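Local coordinates for protein tryptophan synthase alpha chain (Aquifex aeolicus, PDB 2EKC) that probably catalyses, as the alpha subunit of tryptophan synthase, the aldol cleavage of indoleglycerol phosphate to indole and glyceraldehyde 3-phosphate, at residues A[25-30]-A[68-73]; A[34-39]-A[244-249]; A[80-85]-A[116-121]. All coordinates share one frame; numbering follows the deposited sequence.

How the contacts relate
The chain folds as an eight-stranded TIM barrel, and the three contacts touch one another in its outer layer. From the N terminus, 25-30 follows the first strand and 34-39 lies on helix 30-42. Contact 1 closes first, when the chain reaches 68-73 after 37 intervening residues. Contact 3 follows in series and joins helices 78-91 and 111-120 across 30 residues. Contact 2 closes last, at 244-249, with 204 residues in between. It crosses contact 1 and spans the whole of contact 3. Helix 30-42 is common ground: F37 of contact 2 touches both V25 of contact 1 and L84 of contact 3. Y30 of contact 1 also packs on L84.

Contact 1 of 3, residues A[25-30]-A[68-73]; sequences VGYPDY and HEVALK
The isopropyl group of V70 overlaps the edge of the Y27 ring. V70 CB lies near the ring plane, 3.8 Å from Y27 CD1. This places helix 62-73 against the loop after the first strand of the TIM barrel. V70 CG2 reaches further along the same edge, to 4.1 Å from Y27 CE1. V70 CG1 lies beside both Y27 CD1 and the backbone, 3.6 Å from P28 O. It gets there because CG1 is anti to the backbone N of V70 (chi1 175°). The peptide before P28 is cis, and P28 CB lies over one face of the Y27 ring, offset toward the rim. The two aliphatic groups therefore meet the ring in different ways, one at an edge and one above a face.

One residue along, A71 packs on main chain across this contact. G26 has no side chain, and the CA atoms of G26 and A71 come within 4.6 Å. No hydrogen bond joins the two segments directly. N74, just past the helix, donates through its ND2 to both G26 O and P28 O. On another side of the helix, H68 NE2 bonds to OD2 of D60, one of two predicted proton acceptors. Back at the loop, the methyl A71 CB rests 3.4 Å from V25 O, a buried carbonyl oxygen with no hydrogen-bond partner in the model.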
loop_
_atom_site.group_PDB
_atom_site.type_symbol
_atom_site.label_atom_id
_atom_site.label_comp_id
_atom_site.label_asym_id
_atom_site.label_seq_id
_atom_site.Cartn_x
_atom_site.Cartn_y
_atom_site.Cartn_z
ATOM N N VAL A 25 9.576 -1.325 7.277
ATOM C CA VAL A 25 10.177 -2.332 8.143
ATOM C C VAL A 25 11.568 -1.862 8.543
ATOM O O VAL A 25 12.370 -1.508 7.685
ATOM C CB VAL A 25 10.339 -3.696 7.438
ATOM C CG1 VAL A 25 11.033 -4.676 8.385
ATOM C CG2 VAL A 25 8.980 -4.244 7.012
ATOM N N GLY A 26 11.844 -1.845 9.845
ATOM C CA GLY A 26 13.158 -1.434 10.307
ATOM C C GLY A 26 13.323 0.025 10.696
ATOM O O GLY A 26 14.415 0.437 11.081
ATOM N N TYR A 27 12.258 0.816 10.594
ATOM C CA TYR A 27 12.334 2.233 10.959
ATOM C C TYR A 27 11.430 2.546 12.141
ATOM O O TYR A 27 10.235 2.261 12.098
ATOM C CB TYR A 27 11.912 3.130 9.792
ATOM C CG TYR A 27 11.911 4.598 10.161
ATOM C CD1 TYR A 27 13.110 5.298 10.319
ATOM C CD2 TYR A 27 10.715 5.278 10.395
ATOM C CE1 TYR A 27 13.120 6.643 10.705
ATOM C CE2 TYR A 27 10.710 6.626 10.783
ATOM C CZ TYR A 27 11.918 7.299 10.936
ATOM O OH TYR A 27 11.920 8.620 11.322
ATOM N N PRO A 28 11.975 3.171 13.199
ATOM C CA PRO A 28 13.365 3.602 13.373
ATOM C C PRO A 28 14.319 2.439 13.652
ATOM O O PRO A 28 15.537 2.609 13.629
ATOM C CB PRO A 28 13.272 4.590 14.534
ATOM C CG PRO A 28 12.149 4.037 15.347
ATOM C CD PRO A 28 11.132 3.694 14.289
ATOM N N ASP A 29 13.742 1.268 13.918
ATOM C CA ASP A 29 14.476 0.026 14.175
ATOM C C ASP A 29 13.452 -1.097 14.030
ATOM O O ASP A 29 12.250 -0.840 14.085
ATOM C CB ASP A 29 15.108 0.025 15.576
ATOM C CG ASP A 29 14.085 0.178 16.691
ATOM O OD1 ASP A 29 13.354 -0.788 16.978
ATOM O OD2 ASP A 29 14.013 1.275 17.280
ATOM N N TYR A 30 13.907 -2.331 13.827
ATOM C CA TYR A 30 12.974 -3.442 13.640
ATOM C C TYR A 30 11.911 -3.551 14.729
ATOM O O TYR A 30 10.718 -3.545 14.431
ATOM C CB TYR A 30 13.712 -4.783 13.537
ATOM C CG TYR A 30 12.795 -5.923 13.130
ATOM C CD1 TYR A 30 12.519 -6.177 11.786
ATOM C CD2 TYR A 30 12.164 -6.713 14.089
ATOM C CE1 TYR A 30 11.635 -7.190 11.408
ATOM C CE2 TYR A 30 11.274 -7.727 13.724
ATOM C CZ TYR A 30 11.016 -7.958 12.382
ATOM O OH TYR A 30 10.133 -8.948 12.017
ATOM N N HIS A 68 13.799 4.703 4.583
ATOM C CA HIS A 68 14.555 3.766 3.754
ATOM C C HIS A 68 16.008 3.681 4.223
ATOM O O HIS A 68 16.526 2.603 4.522
ATOM C CB HIS A 68 14.542 4.225 2.292
ATOM C CG HIS A 68 13.337 3.784 1.518
ATOM N ND1 HIS A 68 13.221 2.518 0.986
ATOM C CD2 HIS A 68 12.218 4.452 1.152
ATOM C CE1 HIS A 68 12.082 2.426 0.319
ATOM N NE2 HIS A 68 11.455 3.587 0.403
ATOM N N GLU A 69 16.654 4.841 4.272
ATOM C CA GLU A 69 18.055 4.952 4.658
ATOM C C GLU A 69 18.357 4.372 6.031
ATOM O O GLU A 69 19.283 3.568 6.189
ATOM C CB GLU A 69 18.484 6.421 4.623
ATOM C CG GLU A 69 19.984 6.624 4.767
ATOM C CD GLU A 69 20.361 8.083 4.918
ATOM O OE1 GLU A 69 19.818 8.915 4.163
ATOM O OE2 GLU A 69 21.205 8.397 5.788
ATOM N N VAL A 70 17.579 4.788 7.024
ATOM C CA VAL A 70 17.770 4.315 8.387
ATOM C C VAL A 70 17.604 2.797 8.448
ATOM O O VAL A 70 18.451 2.097 8.999
ATOM C CB VAL A 70 16.768 5.001 9.347
ATOM C CG1 VAL A 70 16.881 4.406 10.754
ATOM C CG2 VAL A 70 17.045 6.510 9.385
ATOM N N ALA A 71 16.517 2.288 7.873
ATOM C CA ALA A 71 16.274 0.847 7.872
ATOM C C ALA A 71 17.437 0.088 7.241
ATOM O O ALA A 71 17.841 -0.954 7.740
ATOM C CB ALA A 71 14.979 0.528 7.129
ATOM N N LEU A 72 17.978 0.606 6.143
ATOM C CA LEU A 72 19.095 -0.063 5.487
ATOM C C LEU A 72 20.335 -0.049 6.369
ATOM O O LEU A 72 21.094 -1.018 6.397
ATOM C CB LEU A 72 19.408 0.591 4.139
ATOM C CG LEU A 72 18.458 0.255 2.988
ATOM C CD1 LEU A 72 18.970 0.907 1.714
ATOM C CD2 LEU A 72 18.365 -1.262 2.803
ATOM N N LYS A 73 20.546 1.049 7.091
ATOM C CA LYS A 73 21.699 1.126 7.968
ATOM C C LYS A 73 21.503 0.210 9.172
ATOM O O LYS A 73 22.471 -0.186 9.812
ATOM C CB LYS A 73 21.961 2.574 8.394
ATOM C CG LYS A 73 22.350 3.449 7.210
ATOM C CD LYS A 73 23.223 4.631 7.597
ATOM C CE LYS A 73 22.513 5.576 8.538
ATOM N NZ LYS A 73 23.338 6.793 8.784
#

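Contact 2 of 3, residues A[34-39]-A[244-249]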
loop_
_atom_site.group_PDB
_atom_site.type_symbol
_atom_site.label_atom_id
_atom_site.label_comp_id
_atom_site.label_asym_id
_atom_site.label_seq_id
_atom_site.Cartn_x
_atom_site.Cartn_y
_atom_site.Cartn_z
ATOM N N LEU A 34 7.847 -3.007 14.329
ATOM C CA LEU A 34 6.905 -4.102 14.534
ATOM C C LEU A 34 5.779 -3.647 15.457
ATOM O O LEU A 34 4.616 -3.965 15.227
ATOM C CB LEU A 34 7.615 -5.313 15.131
ATOM C CG LEU A 34 6.756 -6.544 15.421
ATOM C CD1 LEU A 34 6.085 -7.038 14.142
ATOM C CD2 LEU A 34 7.638 -7.632 16.022
ATOM N N LYS A 35 6.122 -2.892 16.496
ATOM C CA LYS A 35 5.107 -2.394 17.416
ATOM C C LYS A 35 4.176 -1.449 16.665
ATOM O O LYS A 35 2.961 -1.484 16.852
ATOM C CB LYS A 35 5.767 -1.676 18.599
ATOM C CG LYS A 35 6.583 -2.610 19.477
ATOM C CD LYS A 35 7.297 -1.864 20.596
ATOM C CE LYS A 35 8.180 -2.821 21.388
ATOM N NZ LYS A 35 8.979 -2.129 22.436
ATOM N N ALA A 36 4.755 -0.617 15.801
ATOM C CA ALA A 36 3.990 0.330 14.994
ATOM C C ALA A 36 2.990 -0.412 14.105
ATOM O O ALA A 36 1.810 -0.060 14.048
ATOM C CB ALA A 36 4.938 1.158 14.133
ATOM N N PHE A 37 3.472 -1.429 13.397
ATOM C CA PHE A 37 2.618 -2.234 12.525
ATOM C C PHE A 37 1.441 -2.825 13.308
ATOM O O PHE A 37 0.295 -2.760 12.870
ATOM C CB PHE A 37 3.434 -3.362 11.886
ATOM C CG PHE A 37 4.102 -2.979 10.585
ATOM C CD1 PHE A 37 3.342 -2.698 9.456
ATOM C CD2 PHE A 37 5.487 -2.926 10.485
ATOM C CE1 PHE A 37 3.956 -2.372 8.240
ATOM C CE2 PHE A 37 6.109 -2.601 9.279
ATOM C CZ PHE A 37 5.341 -2.326 8.156
ATOM N N LYS A 38 1.728 -3.395 14.471
ATOM C CA LYS A 38 0.684 -3.986 15.296
ATOM C C LYS A 38 -0.331 -2.933 15.743
ATOM O O LYS A 38 -1.536 -3.188 15.768
ATOM C CB LYS A 38 1.309 -4.670 16.515
ATOM C CG LYS A 38 2.097 -5.925 16.163
ATOM C CD LYS A 38 2.742 -6.540 17.392
ATOM C CE LYS A 38 3.359 -7.893 17.070
ATOM N NZ LYS A 38 4.050 -8.480 18.252
ATOM N N GLU A 39 0.162 -1.744 16.070
ATOM C CA GLU A 39 -0.694 -0.661 16.527
ATOM C C GLU A 39 -1.677 -0.198 15.454
ATOM O O GLU A 39 -2.867 -0.029 15.734
ATOM C CB GLU A 39 0.162 0.519 16.986
ATOM C CG GLU A 39 -0.609 1.623 17.692
ATOM C CD GLU A 39 -1.223 1.153 19.001
ATOM O OE1 GLU A 39 -0.642 0.250 19.633
ATOM O OE2 GLU A 39 -2.275 1.695 19.405
ATOM N N LYS A 244 9.028 6.949 18.068
ATOM C CA LYS A 244 8.462 5.866 18.866
ATOM C C LYS A 244 7.174 6.291 19.579
ATOM O O LYS A 244 6.886 5.829 20.683
ATOM C CB LYS A 244 9.493 5.380 19.895
ATOM C CG LYS A 244 10.816 4.957 19.273
ATOM C CD LYS A 244 11.830 4.540 20.323
ATOM C CE LYS A 244 13.176 4.223 19.685
ATOM N NZ LYS A 244 14.210 3.877 20.699
ATOM N N LYS A 245 6.403 7.170 18.945
ATOM C CA LYS A 245 5.145 7.640 19.523
ATOM C C LYS A 245 4.030 6.700 19.086
ATOM O O LYS A 245 3.150 7.062 18.299
ATOM C CB LYS A 245 4.871 9.079 19.071
ATOM C CG LYS A 245 5.884 10.072 19.640
ATOM C CD LYS A 245 5.835 11.446 18.954
ATOM C CE LYS A 245 4.603 12.248 19.347
ATOM N NZ LYS A 245 4.667 13.642 18.818
ATOM N N ILE A 246 4.085 5.483 19.619
ATOM C CA ILE A 246 3.139 4.424 19.293
ATOM C C ILE A 246 1.693 4.717 19.672
ATOM O O ILE A 246 0.772 4.425 18.904
ATOM C CB ILE A 246 3.570 3.094 19.952
ATOM C CG1 ILE A 246 5.038 2.801 19.611
ATOM C CG2 ILE A 246 2.667 1.957 19.487
ATOM C CD1 ILE A 246 5.361 2.868 18.127
ATOM N N GLU A 247 1.485 5.291 20.853
ATOM C CA GLU A 247 0.129 5.597 21.287
ATOM C C GLU A 247 -0.504 6.650 20.389
ATOM O O GLU A 247 -1.677 6.545 20.042
ATOM C CB GLU A 247 0.117 6.083 22.739
ATOM C CG GLU A 247 -1.293 6.248 23.293
ATOM C CD GLU A 247 -1.311 6.789 24.710
ATOM O OE1 GLU A 247 -0.667 6.185 25.591
ATOM O OE2 GLU A 247 -1.976 7.818 24.941
ATOM N N ASP A 248 0.269 7.666 20.015
ATOM C CA ASP A 248 -0.240 8.725 19.145
ATOM C C ASP A 248 -0.517 8.179 17.751
ATOM O O ASP A 248 -1.426 8.644 17.061
ATOM C CB ASP A 248 0.758 9.883 19.049
ATOM C CG ASP A 248 0.913 10.632 20.365
ATOM O OD1 ASP A 248 -0.113 11.058 20.933
ATOM O OD2 ASP A 248 2.061 10.798 20.827
ATOM N N LEU A 249 0.275 7.195 17.336
ATOM C CA LEU A 249 0.098 6.572 16.023
ATOM C C LEU A 249 -1.245 5.841 15.980
ATOM O O LEU A 249 -2.010 5.970 15.023
ATOM C CB LEU A 249 1.242 5.585 15.752
ATOM C CG LEU A 249 1.150 4.743 14.476
ATOM C CD1 LEU A 249 1.139 5.647 13.250
ATOM C CD2 LEU A 249 2.331 3.782 14.423
HETATM O O HOH W 1 -3.160 4.188 20.478
#
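E39 and I246 carry this contact, and their side chains cross obliquely. E39 leaves helix 30-42 with CG anti to its backbone N (chi1 -171°), which lays its methylene groups against I246. The bend at chi2 (64°) then turns the carboxylate back over I246 CG2. E39 CB is 3.8 Å from I246 CG2, and the carboxylate oxygen E39 OE1 meets the same methyl at 3.7 Å. E39 CG also lies 3.4 Å from I246 O, so the aliphatic part of the glutamate covers both side chain and main chain. The carboxylate makes no direct hydrogen bond across the contact. A water bridges instead, donating to E39 OE2 at 2.9 Å and to E247 O at 2.8 Å.

A36 faces the other branch of I246 and the next turn of the helix. I246 CD1 comes within 4.4 Å of A36 CB. L249 CD2 packs more closely on A36 CB, at 3.7 Å. The small alanine lets two branched side chains approach the helix backbone here. Beyond this pair, A36 touches L23 of the first strand and L249 touches L237 of helix 235-242. K244 ends that helix in a Schellman motif, and K245 is the N-cap of the next. The packing joins the helix after the first strand to the last helix of the chain, typical of the ring of helices around a closed TIM barrel.

Contact 3 of 3, residues A[80-85]-A[116-121]; sequences DVLELS and RLSREK
Two helices of the outer layer of the TIM barrel meet here, 78-91 and 111-120, and L82 fills the seam between them. The L82 side chain stands at about a right angle to L117. Its methyl L82 CD1 touches L117 CB at 3.6 Å. The other methyl, L82 CD2, lies 4.1 Å from S118 CA, so the leucine straddles neighbouring residues of helix 111-120. Its stem is covered as well, since K121 CG sits 3.6 Å from L82 CB.

K121 is the first residue after helix 111-120 to leave helical geometry, and it makes two kinds of contact. Its CB and CG pack on L82, while the chain bends at chi2 and carries NZ away along helix 78-91. There NZ forms a salt bridge with E86 and gives a hydrogen bond of 2.7 Å, from K121 NZ to a water. The same water donates weakly to E83 OE1.

The backbone oxygen of K121 is held by S85. S85 OG donates to K121 O over 2.7 Å. OG is anti to the backbone N of S85 (chi1 170°), which directs the hydroxyl at the end of the other helix. It meets the oxygen at a C=O...OG angle of 139° and lies above the carbonyl plane, 35° out of it. S85 also touches I50 and F97 of the barrel strands, so the bond lies next to the barrel wall. Leucine packing and a serine-to-carbonyl bond thus join two outer helices that flank strand 97-100 in the chain, as in the helical layer of a TIM barrel.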
loop_
_atom_site.group_PDB
_atom_site.type_symbol
_atom_site.label_atom_id
_atom_site.label_comp_id
_atom_site.label_asym_id
_atom_site.label_seq_id
_atom_site.Cartn_x
_atom_site.Cartn_y
_atom_site.Cartn_z
ATOM N N ASP A 80 14.094 -10.078 6.400
ATOM C CA ASP A 80 13.517 -9.484 7.607
ATOM C C ASP A 80 12.119 -8.964 7.300
ATOM O O ASP A 80 11.217 -9.031 8.138
ATOM C CB ASP A 80 14.396 -8.337 8.118
ATOM C CG ASP A 80 15.810 -8.788 8.456
ATOM O OD1 ASP A 80 15.970 -9.666 9.329
ATOM O OD2 ASP A 80 16.761 -8.263 7.842
ATOM N N VAL A 81 11.945 -8.443 6.090
ATOM C CA VAL A 81 10.651 -7.929 5.672
ATOM C C VAL A 81 9.609 -9.037 5.672
ATOM O O VAL A 81 8.498 -8.848 6.166
ATOM C CB VAL A 81 10.714 -7.317 4.253
ATOM C CG1 VAL A 81 9.306 -6.963 3.779
ATOM C CG2 VAL A 81 11.595 -6.064 4.266
ATOM N N LEU A 82 9.965 -10.194 5.118
ATOM C CA LEU A 82 9.025 -11.308 5.060
ATOM C C LEU A 82 8.784 -11.944 6.428
ATOM O O LEU A 82 7.713 -12.495 6.673
ATOM C CB LEU A 82 9.502 -12.361 4.054
ATOM C CG LEU A 82 9.540 -11.891 2.591
ATOM C CD1 LEU A 82 9.857 -13.069 1.690
ATOM C CD2 LEU A 82 8.195 -11.279 2.200
ATOM N N GLU A 83 9.778 -11.876 7.311
ATOM C CA GLU A 83 9.627 -12.427 8.657
ATOM C C GLU A 83 8.558 -11.608 9.379
ATOM O O GLU A 83 7.724 -12.156 10.102
ATOM C CB GLU A 83 10.952 -12.350 9.424
ATOM C CG GLU A 83 10.853 -12.719 10.907
ATOM C CD GLU A 83 10.518 -14.184 11.148
ATOM O OE1 GLU A 83 9.452 -14.647 10.688
ATOM O OE2 GLU A 83 11.323 -14.875 11.807
ATOM N N LEU A 84 8.585 -10.295 9.171
ATOM C CA LEU A 84 7.610 -9.398 9.789
ATOM C C LEU A 84 6.220 -9.674 9.217
ATOM O O LEU A 84 5.235 -9.678 9.947
ATOM C CB LEU A 84 8.007 -7.931 9.553
ATOM C CG LEU A 84 7.074 -6.847 10.118
ATOM C CD1 LEU A 84 7.877 -5.607 10.470
ATOM C CD2 LEU A 84 5.982 -6.522 9.107
ATOM N N SER A 85 6.143 -9.904 7.910
ATOM C CA SER A 85 4.864 -10.211 7.267
ATOM C C SER A 85 4.306 -11.505 7.865
ATOM O O SER A 85 3.139 -11.572 8.251
ATOM C CB SER A 85 5.048 -10.388 5.753
ATOM O OG SER A 85 3.869 -10.911 5.148
ATOM N N ARG A 116 7.753 -16.420 -5.068
ATOM C CA ARG A 116 7.587 -17.647 -4.280
ATOM C C ARG A 116 7.672 -17.319 -2.790
ATOM O O ARG A 116 6.788 -17.668 -2.013
ATOM C CB ARG A 116 8.683 -18.669 -4.633
ATOM C CG ARG A 116 8.560 -20.028 -3.953
ATOM C CD ARG A 116 9.842 -20.842 -4.151
ATOM N NE ARG A 116 10.872 -20.497 -3.169
ATOM C CZ ARG A 116 12.183 -20.586 -3.384
ATOM N NH1 ARG A 116 12.643 -21.004 -4.554
ATOM N NH2 ARG A 116 13.037 -20.262 -2.422
ATOM N N LEU A 117 8.751 -16.651 -2.396
ATOM C CA LEU A 117 8.946 -16.281 -1.000
ATOM C C LEU A 117 7.852 -15.366 -0.459
ATOM O O LEU A 117 7.362 -15.570 0.654
ATOM C CB LEU A 117 10.316 -15.619 -0.821
ATOM C CG LEU A 117 11.494 -16.578 -1.033
ATOM C CD1 LEU A 117 12.800 -15.809 -1.047
ATOM C CD2 LEU A 117 11.492 -17.631 0.065
ATOM N N SER A 118 7.478 -14.354 -1.236
ATOM C CA SER A 118 6.436 -13.416 -0.811
ATOM C C SER A 118 5.130 -14.144 -0.494
ATOM O O SER A 118 4.508 -13.910 0.542
ATOM C CB SER A 118 6.175 -12.367 -1.905
ATOM O OG SER A 118 7.290 -11.503 -2.070
ATOM N N ARG A 119 4.718 -15.030 -1.393
ATOM C CA ARG A 119 3.480 -15.772 -1.194
ATOM C C ARG A 119 3.545 -16.667 0.044
ATOM O O ARG A 119 2.583 -16.753 0.804
ATOM C CB ARG A 119 3.175 -16.621 -2.431
ATOM C CG ARG A 119 1.789 -17.240 -2.439
ATOM C CD ARG A 119 0.727 -16.159 -2.302
ATOM N NE ARG A 119 -0.627 -16.661 -2.524
ATOM C CZ ARG A 119 -1.730 -15.956 -2.286
ATOM N NH1 ARG A 119 -1.640 -14.718 -1.812
ATOM N NH2 ARG A 119 -2.922 -16.483 -2.529
ATOM N N GLU A 120 4.679 -17.328 0.248
ATOM C CA GLU A 120 4.832 -18.220 1.389
ATOM C C GLU A 120 4.784 -17.499 2.734
ATOM O O GLU A 120 4.412 -18.096 3.743
ATOM C CB GLU A 120 6.144 -19.000 1.280
ATOM C CG GLU A 120 6.309 -19.759 -0.031
ATOM C CD GLU A 120 7.478 -20.731 -0.007
ATOM O OE1 GLU A 120 8.483 -20.442 0.678
ATOM O OE2 GLU A 120 7.397 -21.778 -0.685
ATOM N N LYS A 121 5.142 -16.216 2.748
ATOM C CA LYS A 121 5.155 -15.453 3.994
ATOM C C LYS A 121 3.958 -14.532 4.240
ATOM O O LYS A 121 4.037 -13.628 5.069
ATOM C CB LYS A 121 6.443 -14.632 4.090
ATOM C CG LYS A 121 7.718 -15.457 4.058
ATOM C CD LYS A 121 7.889 -16.281 5.315
ATOM C CE LYS A 121 9.205 -17.047 5.285
ATOM N NZ LYS A 121 9.418 -17.837 6.528
HETATM O O HOH W 2 10.432 -15.782 7.883
#